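Local coordinates for inositol monophosphatase (Zymomonas mobilis, PDB 4N81), which probably hydrolyses phosphate monoesters such as inositol monophosphate, with magnesium ions as the cofactor, at residues R11-L16 against T103-V108; L115-Q120 against Q124-G129; A153-T158 against D172-K177; S159-L162 against G167-H170. All coordinates share one frame; numbering follows the deposited sequence.

Interaction 1: R11-L16 against T103-V108; sequences RLAHRL and TLIALV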
loop_
_atom_site.group_PDB
_atom_site.type_symbol
_atom_site.label_atom_id
_atom_site.label_comp_id
_atom_site.label_asym_id
_atom_site.label_seq_id
_atom_site.Cartn_x
_atom_site.Cartn_y
_atom_site.Cartn_z
ATOM N N ARG A 11 -12.262 -5.654 -25.928
ATOM C CA ARG A 11 -12.780 -6.939 -25.484
ATOM C C ARG A 11 -11.646 -7.980 -25.306
ATOM O O ARG A 11 -11.578 -8.726 -24.310
ATOM C CB ARG A 11 -13.846 -7.435 -26.489
ATOM C CG ARG A 11 -14.475 -8.769 -26.094
ATOM C CD ARG A 11 -15.561 -9.187 -27.148
ATOM N NE ARG A 11 -16.216 -8.014 -27.739
ATOM C CZ ARG A 11 -16.117 -7.662 -29.023
ATOM N NH1 ARG A 11 -15.398 -8.406 -29.863
ATOM N NH2 ARG A 11 -16.745 -6.575 -29.473
ATOM N N LEU A 12 -10.713 -7.982 -26.257
ATOM C CA LEU A 12 -9.563 -8.869 -26.134
ATOM C C LEU A 12 -8.757 -8.493 -24.873
ATOM O O LEU A 12 -8.310 -9.356 -24.126
ATOM C CB LEU A 12 -8.650 -8.697 -27.355
ATOM C CG LEU A 12 -7.396 -9.586 -27.427
ATOM C CD1 LEU A 12 -7.802 -11.030 -27.196
ATOM C CD2 LEU A 12 -6.661 -9.457 -28.789
ATOM N N ALA A 13 -8.638 -7.199 -24.599
ATOM C CA ALA A 13 -7.793 -6.761 -23.489
ATOM C C ALA A 13 -8.377 -7.257 -22.167
ATOM O O ALA A 13 -7.640 -7.745 -21.280
ATOM C CB ALA A 13 -7.644 -5.236 -23.508
ATOM N N HIS A 14 -9.700 -7.217 -22.053
ATOM C CA HIS A 14 -10.339 -7.778 -20.871
ATOM C C HIS A 14 -10.103 -9.261 -20.762
ATOM O O HIS A 14 -9.909 -9.797 -19.646
ATOM C CB HIS A 14 -11.866 -7.554 -20.923
ATOM C CG HIS A 14 -12.275 -6.179 -20.474
ATOM N ND1 HIS A 14 -12.145 -5.759 -19.169
ATOM C CD2 HIS A 14 -12.782 -5.123 -21.158
ATOM C CE1 HIS A 14 -12.562 -4.507 -19.063
ATOM N NE2 HIS A 14 -12.947 -4.091 -20.260
ATOM N N ARG A 15 -10.112 -9.938 -21.916
ATOM C CA ARG A 15 -9.849 -11.387 -21.862
ATOM C C ARG A 15 -8.425 -11.699 -21.387
ATOM O O ARG A 15 -8.205 -12.611 -20.572
ATOM C CB ARG A 15 -10.159 -12.041 -23.240
ATOM C CG ARG A 15 -9.686 -13.494 -23.375
ATOM C CD ARG A 15 -10.592 -14.363 -24.280
ATOM N NE ARG A 15 -10.263 -14.383 -25.712
ATOM C CZ ARG A 15 -10.785 -13.553 -26.623
ATOM N NH1 ARG A 15 -11.628 -12.588 -26.245
ATOM N NH2 ARG A 15 -10.442 -13.659 -27.910
ATOM N N LEU A 16 -7.466 -10.881 -21.831
ATOM C CA LEU A 16 -6.087 -11.073 -21.406
ATOM C C LEU A 16 -5.977 -10.807 -19.915
ATOM O O LEU A 16 -5.295 -11.535 -19.182
ATOM C CB LEU A 16 -5.160 -10.130 -22.182
ATOM C CG LEU A 16 -5.150 -10.342 -23.711
ATOM C CD1 LEU A 16 -4.261 -9.286 -24.322
ATOM C CD2 LEU A 16 -4.641 -11.724 -24.101
ATOM N N THR A 103 -1.898 -6.173 -13.110
ATOM C CA THR A 103 -1.537 -6.575 -14.460
ATOM C C THR A 103 -1.765 -5.339 -15.324
ATOM O O THR A 103 -2.833 -4.719 -15.269
ATOM C CB THR A 103 -2.468 -7.695 -14.916
ATOM O OG1 THR A 103 -2.239 -8.854 -14.096
ATOM C CG2 THR A 103 -2.225 -8.047 -16.429
ATOM N N LEU A 104 -0.795 -5.001 -16.167
ATOM C CA LEU A 104 -0.975 -3.899 -17.119
ATOM C C LEU A 104 -1.027 -4.472 -18.516
ATOM O O LEU A 104 -0.134 -5.253 -18.890
ATOM C CB LEU A 104 0.221 -2.942 -17.037
ATOM C CG LEU A 104 0.542 -2.371 -15.652
ATOM C CD1 LEU A 104 1.686 -1.333 -15.709
ATOM C CD2 LEU A 104 -0.735 -1.687 -15.121
ATOM N N ILE A 105 -2.036 -4.070 -19.290
ATOM C CA ILE A 105 -2.095 -4.448 -20.709
ATOM C C ILE A 105 -2.292 -3.160 -21.523
ATOM O O ILE A 105 -3.177 -2.350 -21.218
ATOM C CB ILE A 105 -3.299 -5.385 -20.916
ATOM C CG1 ILE A 105 -3.071 -6.704 -20.139
ATOM C CG2 ILE A 105 -3.605 -5.606 -22.451
ATOM C CD1 ILE A 105 -4.339 -7.392 -19.706
ATOM N N ALA A 106 -1.545 -2.990 -22.596
ATOM C CA ALA A 106 -1.741 -1.787 -23.383
ATOM C C ALA A 106 -1.656 -2.121 -24.851
ATOM O O ALA A 106 -0.976 -3.075 -25.218
ATOM C CB ALA A 106 -0.683 -0.773 -23.025
ATOM N N LEU A 107 -2.388 -1.359 -25.672
ATOM C CA LEU A 107 -2.197 -1.382 -27.134
ATOM C C LEU A 107 -1.592 -0.020 -27.507
ATOM O O LEU A 107 -2.079 1.020 -27.041
ATOM C CB LEU A 107 -3.541 -1.531 -27.856
ATOM C CG LEU A 107 -3.486 -1.442 -29.388
ATOM C CD1 LEU A 107 -2.495 -2.479 -29.962
ATOM C CD2 LEU A 107 -4.895 -1.636 -30.006
ATOM N N VAL A 108 -0.565 -0.045 -28.376
ATOM C CA VAL A 108 0.255 1.108 -28.650
ATOM C C VAL A 108 0.291 1.241 -30.174
ATOM O O VAL A 108 0.476 0.241 -30.853
ATOM C CB VAL A 108 1.672 0.877 -28.082
ATOM C CG1 VAL A 108 2.611 1.944 -28.546
ATOM C CG2 VAL A 108 1.638 0.862 -26.567
#

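Interaction 2: L115-Q120 against Q124-G129; sequences LGIINQ and QERWVG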
loop_
_atom_site.group_PDB
_atom_site.type_symbol
_atom_site.label_atom_id
_atom_site.label_comp_id
_atom_site.label_asym_id
_atom_site.label_seq_id
_atom_site.Cartn_x
_atom_site.Cartn_y
_atom_site.Cartn_z
ATOM N N LEU A 115 -4.710 2.269 -25.680
ATOM C CA LEU A 115 -5.664 1.504 -24.841
ATOM C C LEU A 115 -4.882 0.968 -23.669
ATOM O O LEU A 115 -3.756 0.552 -23.864
ATOM C CB LEU A 115 -6.204 0.309 -25.705
ATOM C CG LEU A 115 -7.131 -0.781 -25.176
ATOM C CD1 LEU A 115 -7.584 -1.568 -26.438
ATOM C CD2 LEU A 115 -6.488 -1.732 -24.234
ATOM N N GLY A 116 -5.462 0.958 -22.464
ATOM C CA GLY A 116 -4.730 0.454 -21.315
ATOM C C GLY A 116 -5.686 -0.144 -20.302
ATOM O O GLY A 116 -6.779 0.380 -20.093
ATOM N N ILE A 117 -5.273 -1.224 -19.650
ATOM C CA ILE A 117 -6.011 -1.774 -18.520
ATOM C C ILE A 117 -5.022 -1.926 -17.368
ATOM O O ILE A 117 -3.848 -2.381 -17.589
ATOM C CB ILE A 117 -6.650 -3.167 -18.876
ATOM C CG1 ILE A 117 -7.859 -2.972 -19.815
ATOM C CG2 ILE A 117 -7.127 -3.899 -17.608
ATOM C CD1 ILE A 117 -8.629 -4.268 -20.144
ATOM N N ILE A 118 -5.474 -1.530 -16.169
ATOM C CA ILE A 118 -4.829 -1.955 -14.918
ATOM C C ILE A 118 -5.796 -2.919 -14.262
ATOM O O ILE A 118 -6.953 -2.559 -14.021
ATOM C CB ILE A 118 -4.642 -0.792 -13.891
ATOM C CG1 ILE A 118 -3.689 0.319 -14.436
ATOM C CG2 ILE A 118 -4.081 -1.351 -12.573
ATOM C CD1 ILE A 118 -3.919 1.726 -13.699
ATOM N N ASN A 119 -5.334 -4.116 -13.913
ATOM C CA ASN A 119 -6.219 -5.031 -13.214
ATOM C C ASN A 119 -5.597 -5.535 -11.939
ATOM O O ASN A 119 -4.518 -6.130 -11.985
ATOM C CB ASN A 119 -6.560 -6.245 -14.086
ATOM C CG ASN A 119 -7.642 -7.129 -13.438
ATOM O OD1 ASN A 119 -8.757 -6.682 -13.240
ATOM N ND2 ASN A 119 -7.292 -8.374 -13.084
ATOM N N GLN A 120 -6.305 -5.364 -10.823
ATOM C CA GLN A 120 -5.819 -5.882 -9.539
ATOM C C GLN A 120 -6.620 -7.146 -9.357
ATOM O O GLN A 120 -7.829 -7.094 -9.083
ATOM C CB GLN A 120 -6.187 -4.848 -8.429
ATOM C CG GLN A 120 -5.132 -4.850 -7.272
ATOM C CD GLN A 120 -4.893 -6.261 -6.739
ATOM O OE1 GLN A 120 -5.835 -6.955 -6.355
ATOM N NE2 GLN A 120 -3.649 -6.690 -6.729
ATOM N N GLN A 124 -10.173 -7.488 -7.395
ATOM C CA GLN A 124 -11.033 -7.304 -8.576
ATOM C C GLN A 124 -11.340 -5.822 -8.812
ATOM O O GLN A 124 -12.493 -5.392 -8.781
ATOM C CB GLN A 124 -12.341 -8.091 -8.435
ATOM C CG GLN A 124 -12.159 -9.443 -7.815
ATOM C CD GLN A 124 -11.728 -10.429 -8.815
ATOM O OE1 GLN A 124 -10.771 -10.193 -9.563
ATOM N NE2 GLN A 124 -12.449 -11.550 -8.882
ATOM N N GLU A 125 -10.290 -5.056 -9.035
ATOM C CA GLU A 125 -10.441 -3.654 -9.358
ATOM C C GLU A 125 -9.786 -3.493 -10.723
ATOM O O GLU A 125 -8.583 -3.787 -10.882
ATOM C CB GLU A 125 -9.644 -2.838 -8.338
ATOM C CG GLU A 125 -10.131 -3.107 -6.890
ATOM C CD GLU A 125 -9.354 -2.286 -5.832
ATOM O OE1 GLU A 125 -9.984 -1.477 -5.096
ATOM O OE2 GLU A 125 -8.122 -2.490 -5.745
ATOM N N ARG A 126 -10.549 -2.951 -11.671
ATOM C CA ARG A 126 -10.084 -2.880 -13.041
ATOM C C ARG A 126 -10.344 -1.487 -13.631
ATOM O O ARG A 126 -11.502 -1.022 -13.685
ATOM C CB ARG A 126 -10.785 -3.940 -13.905
ATOM C CG ARG A 126 -10.255 -3.931 -15.360
ATOM C CD ARG A 126 -10.779 -5.145 -16.190
ATOM N NE ARG A 126 -10.316 -6.395 -15.591
ATOM C CZ ARG A 126 -10.533 -7.616 -16.091
ATOM N NH1 ARG A 126 -11.207 -7.791 -17.233
ATOM N NH2 ARG A 126 -10.061 -8.670 -15.432
ATOM N N TRP A 127 -9.257 -0.825 -14.023
ATOM C CA TRP A 127 -9.317 0.467 -14.713
ATOM C C TRP A 127 -9.164 0.211 -16.218
ATOM O O TRP A 127 -8.269 -0.544 -16.591
ATOM C CB TRP A 127 -8.088 1.287 -14.296
ATOM C CG TRP A 127 -8.098 1.853 -12.901
ATOM C CD1 TRP A 127 -8.461 3.151 -12.536
ATOM C CD2 TRP A 127 -7.722 1.177 -11.693
ATOM N NE1 TRP A 127 -8.356 3.282 -11.151
ATOM C CE2 TRP A 127 -7.875 2.108 -10.619
ATOM C CE3 TRP A 127 -7.304 -0.137 -11.395
ATOM C CZ2 TRP A 127 -7.541 1.781 -9.283
ATOM C CZ3 TRP A 127 -6.992 -0.466 -10.064
ATOM C CH2 TRP A 127 -7.106 0.491 -9.025
ATOM N N VAL A 128 -10.005 0.837 -17.062
ATOM C CA VAL A 128 -9.872 0.686 -18.512
ATOM C C VAL A 128 -9.851 2.077 -19.134
ATOM O O VAL A 128 -10.795 2.860 -18.930
ATOM C CB VAL A 128 -11.080 -0.055 -19.111
ATOM C CG1 VAL A 128 -10.863 -0.276 -20.630
ATOM C CG2 VAL A 128 -11.279 -1.387 -18.370
ATOM N N GLY A 129 -8.799 2.376 -19.910
ATOM C CA GLY A 129 -8.713 3.648 -20.623
ATOM C C GLY A 129 -8.531 3.429 -22.114
ATOM O O GLY A 129 -7.907 2.431 -22.535
HETATM O O HOH W 1 -9.616 -10.074 -12.077
#

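Interaction 3: A153-T158 against D172-K177; sequences ALLATT and DKIRLK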
loop_
_atom_site.group_PDB
_atom_site.type_symbol
_atom_site.label_atom_id
_atom_site.label_comp_id
_atom_site.label_asym_id
_atom_site.label_seq_id
_atom_site.Cartn_x
_atom_site.Cartn_y
_atom_site.Cartn_z
ATOM N N ALA A 153 -1.864 19.568 -2.527
ATOM C CA ALA A 153 -1.802 18.342 -3.318
ATOM C C ALA A 153 -1.265 17.121 -2.526
ATOM O O ALA A 153 -0.346 17.246 -1.714
ATOM C CB ALA A 153 -0.937 18.562 -4.562
ATOM N N LEU A 154 -1.842 15.957 -2.813
ATOM C CA LEU A 154 -1.279 14.690 -2.360
ATOM C C LEU A 154 -0.427 14.099 -3.474
ATOM O O LEU A 154 -0.902 13.931 -4.582
ATOM C CB LEU A 154 -2.402 13.714 -2.043
ATOM C CG LEU A 154 -2.023 12.328 -1.570
ATOM C CD1 LEU A 154 -1.060 12.440 -0.424
ATOM C CD2 LEU A 154 -3.326 11.694 -1.016
ATOM N N LEU A 155 0.847 13.822 -3.150
ATOM C CA LEU A 155 1.844 13.354 -4.107
ATOM C C LEU A 155 2.093 11.878 -3.757
ATOM O O LEU A 155 2.088 11.535 -2.593
ATOM C CB LEU A 155 3.163 14.106 -3.854
ATOM C CG LEU A 155 4.462 13.664 -4.579
ATOM C CD1 LEU A 155 4.319 13.810 -6.117
ATOM C CD2 LEU A 155 5.633 14.555 -4.036
ATOM N N ALA A 156 2.358 11.032 -4.736
ATOM C CA ALA A 156 2.716 9.651 -4.420
ATOM C C ALA A 156 3.915 9.287 -5.250
ATOM O O ALA A 156 4.126 9.821 -6.369
ATOM C CB ALA A 156 1.534 8.677 -4.810
ATOM N N THR A 157 4.686 8.345 -4.725
ATOM C CA THR A 157 5.748 7.730 -5.554
ATOM C C THR A 157 6.053 6.348 -4.948
ATOM O O THR A 157 5.765 6.125 -3.762
ATOM C CB THR A 157 7.053 8.536 -5.574
ATOM O OG1 THR A 157 7.875 8.085 -6.692
ATOM C CG2 THR A 157 7.872 8.386 -4.235
ATOM N N THR A 158 6.579 5.427 -5.750
ATOM C CA THR A 158 6.752 4.076 -5.194
ATOM C C THR A 158 7.850 4.086 -4.128
ATOM O O THR A 158 7.664 3.527 -3.034
ATOM C CB THR A 158 7.088 3.046 -6.310
ATOM O OG1 THR A 158 5.937 2.945 -7.174
ATOM C CG2 THR A 158 7.368 1.673 -5.672
ATOM N N ASP A 172 12.715 15.186 -3.826
ATOM C CA ASP A 172 12.602 15.752 -2.507
ATOM C C ASP A 172 12.120 17.206 -2.542
ATOM O O ASP A 172 11.332 17.679 -1.658
ATOM C CB ASP A 172 13.975 15.708 -1.837
ATOM C CG ASP A 172 13.855 15.885 -0.350
ATOM O OD1 ASP A 172 13.198 15.012 0.248
ATOM O OD2 ASP A 172 14.326 16.921 0.193
ATOM N N LYS A 173 12.563 17.916 -3.587
ATOM C CA LYS A 173 12.170 19.297 -3.678
ATOM C C LYS A 173 10.668 19.426 -3.920
ATOM O O LYS A 173 10.002 20.321 -3.323
ATOM C CB LYS A 173 12.951 20.021 -4.786
ATOM C CG LYS A 173 14.445 20.270 -4.385
ATOM C CD LYS A 173 15.236 20.977 -5.459
ATOM C CE LYS A 173 16.678 21.328 -4.922
ATOM N NZ LYS A 173 17.443 21.970 -6.067
ATOM N N ILE A 174 10.124 18.604 -4.815
ATOM C CA ILE A 174 8.641 18.694 -4.925
ATOM C C ILE A 174 7.861 18.148 -3.720
ATOM O O ILE A 174 6.843 18.746 -3.296
ATOM C CB ILE A 174 8.085 18.143 -6.251
ATOM C CG1 ILE A 174 6.540 18.330 -6.298
ATOM C CG2 ILE A 174 8.486 16.674 -6.475
ATOM C CD1 ILE A 174 5.974 18.004 -7.697
ATOM N N ARG A 175 8.399 17.112 -3.068
ATOM C CA ARG A 175 7.731 16.562 -1.891
ATOM C C ARG A 175 7.575 17.649 -0.819
ATOM O O ARG A 175 6.512 17.755 -0.190
ATOM C CB ARG A 175 8.617 15.477 -1.285
ATOM C CG ARG A 175 8.194 15.015 0.094
ATOM C CD ARG A 175 9.187 13.968 0.596
ATOM N NE ARG A 175 10.461 14.545 1.045
ATOM C CZ ARG A 175 10.631 15.105 2.248
ATOM N NH1 ARG A 175 9.618 15.218 3.092
ATOM N NH2 ARG A 175 11.810 15.591 2.613
ATOM N N LEU A 176 8.604 18.471 -0.658
ATOM C CA LEU A 176 8.607 19.509 0.386
ATOM C C LEU A 176 7.553 20.586 0.162
ATOM O O LEU A 176 7.188 21.315 1.083
ATOM C CB LEU A 176 9.985 20.167 0.493
ATOM C CG LEU A 176 11.025 19.264 1.175
ATOM C CD1 LEU A 176 12.411 19.884 1.075
ATOM C CD2 LEU A 176 10.631 19.009 2.638
ATOM N N LYS A 177 7.073 20.700 -1.072
ATOM C CA LYS A 177 6.079 21.712 -1.436
ATOM C C LYS A 177 4.643 21.185 -1.450
ATOM O O LYS A 177 3.674 21.995 -1.560
ATOM C CB LYS A 177 6.409 22.297 -2.825
ATOM C CG LYS A 177 7.667 23.115 -2.868
ATOM C CD LYS A 177 7.544 24.331 -1.991
ATOM C CE LYS A 177 8.772 25.273 -2.149
ATOM N NZ LYS A 177 9.318 25.274 -3.540
#

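Interaction 4: S159-L162 against G167-H170; sequences SPWL and GEVH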
loop_
_atom_site.group_PDB
_atom_site.type_symbol
_atom_site.label_atom_id
_atom_site.label_comp_id
_atom_site.label_asym_id
_atom_site.label_seq_id
_atom_site.Cartn_x
_atom_site.Cartn_y
_atom_site.Cartn_z
ATOM N N SER A 159 8.979 4.734 -4.444
ATOM C CA SER A 159 10.073 4.854 -3.460
ATOM C C SER A 159 11.044 5.985 -3.801
ATOM O O SER A 159 11.442 6.101 -4.942
ATOM C CB SER A 159 10.870 3.514 -3.373
ATOM O OG SER A 159 12.018 3.687 -2.510
ATOM N N PRO A 160 11.483 6.783 -2.807
ATOM C CA PRO A 160 12.555 7.757 -3.058
ATOM C C PRO A 160 13.830 7.101 -3.544
ATOM O O PRO A 160 14.595 7.690 -4.321
ATOM C CB PRO A 160 12.728 8.466 -1.715
ATOM C CG PRO A 160 12.222 7.564 -0.741
ATOM C CD PRO A 160 11.078 6.807 -1.396
ATOM N N TRP A 161 14.052 5.864 -3.124
ATOM C CA TRP A 161 15.287 5.192 -3.504
ATOM C C TRP A 161 15.248 4.538 -4.886
ATOM O O TRP A 161 16.242 3.937 -5.314
ATOM C CB TRP A 161 15.740 4.214 -2.386
ATOM C CG TRP A 161 15.755 4.935 -1.068
ATOM C CD1 TRP A 161 16.566 5.963 -0.718
ATOM C CD2 TRP A 161 14.884 4.712 0.054
ATOM N NE1 TRP A 161 16.271 6.386 0.562
ATOM C CE2 TRP A 161 15.254 5.615 1.058
ATOM C CE3 TRP A 161 13.863 3.801 0.317
ATOM C CZ2 TRP A 161 14.614 5.655 2.307
ATOM C CZ3 TRP A 161 13.234 3.851 1.568
ATOM C CH2 TRP A 161 13.607 4.766 2.519
ATOM N N LEU A 162 14.102 4.608 -5.571
ATOM C CA LEU A 162 14.051 4.122 -6.938
ATOM C C LEU A 162 14.463 5.192 -7.983
ATOM O O LEU A 162 14.487 4.915 -9.182
ATOM C CB LEU A 162 12.680 3.529 -7.252
ATOM C CG LEU A 162 12.434 2.194 -6.538
ATOM C CD1 LEU A 162 10.990 1.810 -6.890
ATOM C CD2 LEU A 162 13.432 1.199 -7.130
ATOM N N GLY A 167 17.847 12.533 -9.318
ATOM C CA GLY A 167 16.379 12.426 -9.339
ATOM C C GLY A 167 15.841 12.422 -7.907
ATOM O O GLY A 167 14.740 12.936 -7.668
ATOM N N GLU A 168 16.595 11.873 -6.944
ATOM C CA GLU A 168 16.154 11.905 -5.546
ATOM C C GLU A 168 16.067 13.373 -5.078
ATOM O O GLU A 168 15.168 13.746 -4.319
ATOM C CB GLU A 168 17.165 11.201 -4.609
ATOM C CG GLU A 168 16.988 9.705 -4.370
ATOM C CD GLU A 168 17.973 9.143 -3.319
ATOM O OE1 GLU A 168 17.733 9.275 -2.097
ATOM O OE2 GLU A 168 19.010 8.611 -3.722
ATOM N N VAL A 169 16.985 14.209 -5.559
ATOM C CA VAL A 169 16.970 15.596 -5.150
ATOM C C VAL A 169 15.741 16.313 -5.769
ATOM O O VAL A 169 15.021 17.041 -5.058
ATOM C CB VAL A 169 18.277 16.285 -5.530
ATOM C CG1 VAL A 169 18.199 17.847 -5.313
ATOM C CG2 VAL A 169 19.450 15.641 -4.740
ATOM N N HIS A 170 15.470 16.065 -7.062
ATOM C CA HIS A 170 14.266 16.684 -7.654
ATOM C C HIS A 170 12.970 16.229 -6.950
ATOM O O HIS A 170 12.024 17.048 -6.686
ATOM C CB HIS A 170 14.161 16.273 -9.142
ATOM C CG HIS A 170 15.348 16.675 -9.958
ATOM N ND1 HIS A 170 15.755 17.986 -10.078
ATOM C CD2 HIS A 170 16.198 15.939 -10.723
ATOM C CE1 HIS A 170 16.823 18.041 -10.865
ATOM N NE2 HIS A 170 17.104 16.813 -11.272
#

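Interaction 1: R11-L16 against T103-V108
Helix-on-sheet packing in the inositol monophosphatase fold brings I105, on strand 102-109, against A13 and L16, which lie on one side of helix 7-24. I105 is the hub of the contact, and its two branches are used separately. With CG1 anti to its own carbonyl carbon (chi1 -65°), the longer branch carries CD1 up to the helix backbone, where the methyl sits 3.7 Å from A13 O and 3.8 Å from L16 CB. The shorter branch, CG2, fills the angle between the two helix residues, 4.2 Å from A13 CB and equally far from L16 CD1. The L16 side chain thus slants across the isoleucine, touching one branch with its root and the other with a terminal methyl. A13 suits its place because a single methyl lets the helix come close to the sheet, with 6.7 Å between A13 CA and I105 CA. A beta-branched residue is equally apt at I105, since it is compatible with an extended strand while offering two prongs to the helix. Cutting I105 back to an alanine is likely to open a gap beneath A13 and L16, because both branches that reach the helix would be gone. The I105 side chain also lies about 8 Å from that of D86, a predicted magnesium ligand. Around the contact, A17 of the same helix adds to the cover over I105, and I57 and L58 of helix 42-61 pack on L16. Strand 102-109 runs between strands 81-86 and 112-120, and from the latter L115 and I117 touch A13.

Interaction 2: L115-Q120 against Q124-G129
R126 and N119 make the side-chain link of this hairpin: R126 NE donates to N119 OD1 at 2.8 Å, nearly straight (165°). The oxygen lies in the guanidinium plane, whereas NE sits above the plane of the amide, the two planes being 78° apart. R126 NH2 adds a weak bond to the same oxygen, and also forms a salt bridge with D18. N119 presents its amide here because CG is anti to the backbone N (chi1 -172°), and its ND2 donates to a water that in turn donates to Q124 OE1.

Outside this pair, an antiparallel ladder joins the backbones, with G116 and G129, I118 and W127, and Q120 and E125 as the hydrogen-bonded pairs. Q124 and E125 both face Q120, forming a G1 beta bulge. On the face of N119 and R126, I117 CG1 lies 4.0 Å from V128 CG2. On the other, I118 CG2 meets W127 CE3 at 3.6 Å, while I118 CD1 lies over one ring face, toward its rim. There E125 OE2 is hydrogen-bonded to Y188 of the same chain and OE1 salt-bridged to R29 of the second subunit; Q120 NE2 binds F101 O. The chemistry implies a division of labour: backbone bonds set the register, apolar groups pack on both faces, and N119's buried amide is matched by a charged donor and a water.

Interaction 3: A153-T158 against D172-K177
L155 points from its strand toward the backbone of I174 and R175, while R175 turns its own long side chain elsewhere. Because CG of L155 stands anti to its backbone N (chi1 171°), one methyl, CD2, is carried forward to 3.6 Å from R175 CA. The same CD2 lies 3.9 Å from R175 N and 4.2 Å from R175 CB, and alongside it approaches I174 CG2 at 4.3 Å. A leucine suits this place, being long enough to bridge the space between strand and helix with a compact apolar tip; I174 contributes a branched aliphatic group to the same buried side. R175 takes part only through its root. Beyond CG its chain bends (chi3 76°) and swings the guanidinium back along the helix to D172, whose OD1 receives both R175 NE at 2.9 Å and R175 NH2 at 2.8 Å. The oxygen lies in the guanidinium plane, and both nitrogens reach it from the same face of the carboxylate. This side-on salt bridge is likely to help hold the arginine where it makes a cation-pi contact with W161 of the second subunit. In the fold, the contact packs helix 165-175 on its sheet within the beta-alpha-beta crossover from strand 154-157 to strand 180-183. F171 of the helix also touches L155, which is flanked by T181 of strand 180-183 and by L200 and V202 of strand 200-203.

Interaction 4: S159-L162 against G167-H170
E168 meets P160 and W161 mainly through the carbons of its side chain: E168 CG lies 3.1 Å from P160 O, out beyond the oxygen. From there the chain runs extended, and E168 OE1 approaches W161 CD1 at 3.8 Å, with the carboxylate and indole planes 75° apart. Glutamate fits because its methylenes can pass the carbonyl, while E168 itself is only partly buried and its charged end need not be enclosed. With the side chain shortened to that of an alanine, P160 O and W161 CD1 would probably lose the cover that the glutamate gives them.

Behind this first shell, the indole is backed by the proline, whose CG stands 3.9 Å above the ring, over its centre. S159 sets the turn itself: its OG accepts from W161 N at 3.0 Å, and its carbonyl O from L162 N at 3.1 Å. Further out, F163 touches E168, and W161 reaches the second subunit, where it packs on L183 of that chain. The serine bond defines an ST turn, here opening the short 3-10 segment 160-162 that leads from strand 154-157 into helix 165-175.

From the N terminus, interaction 1 closes the longest loop, bringing helix 7-24 onto strand 102-109 across 86 intervening residues. Interaction 2 follows in series and closes the short hairpin of strands 112-120 and 125-130. The two touch, since strands 102-109 and 112-120 are neighbours in the larger sheet, where I105 O lies 2.8 Å from I117 N. Interaction 3 comes next, in the second sheet, its centre about 30 Å from that of interaction 1, and joins strand 154-157 to helix 165-175. Interaction 4 is nested inside that loop and folds the connection back on the same helix. No loops cross, and interactions 3 and 4 both reach the second subunit.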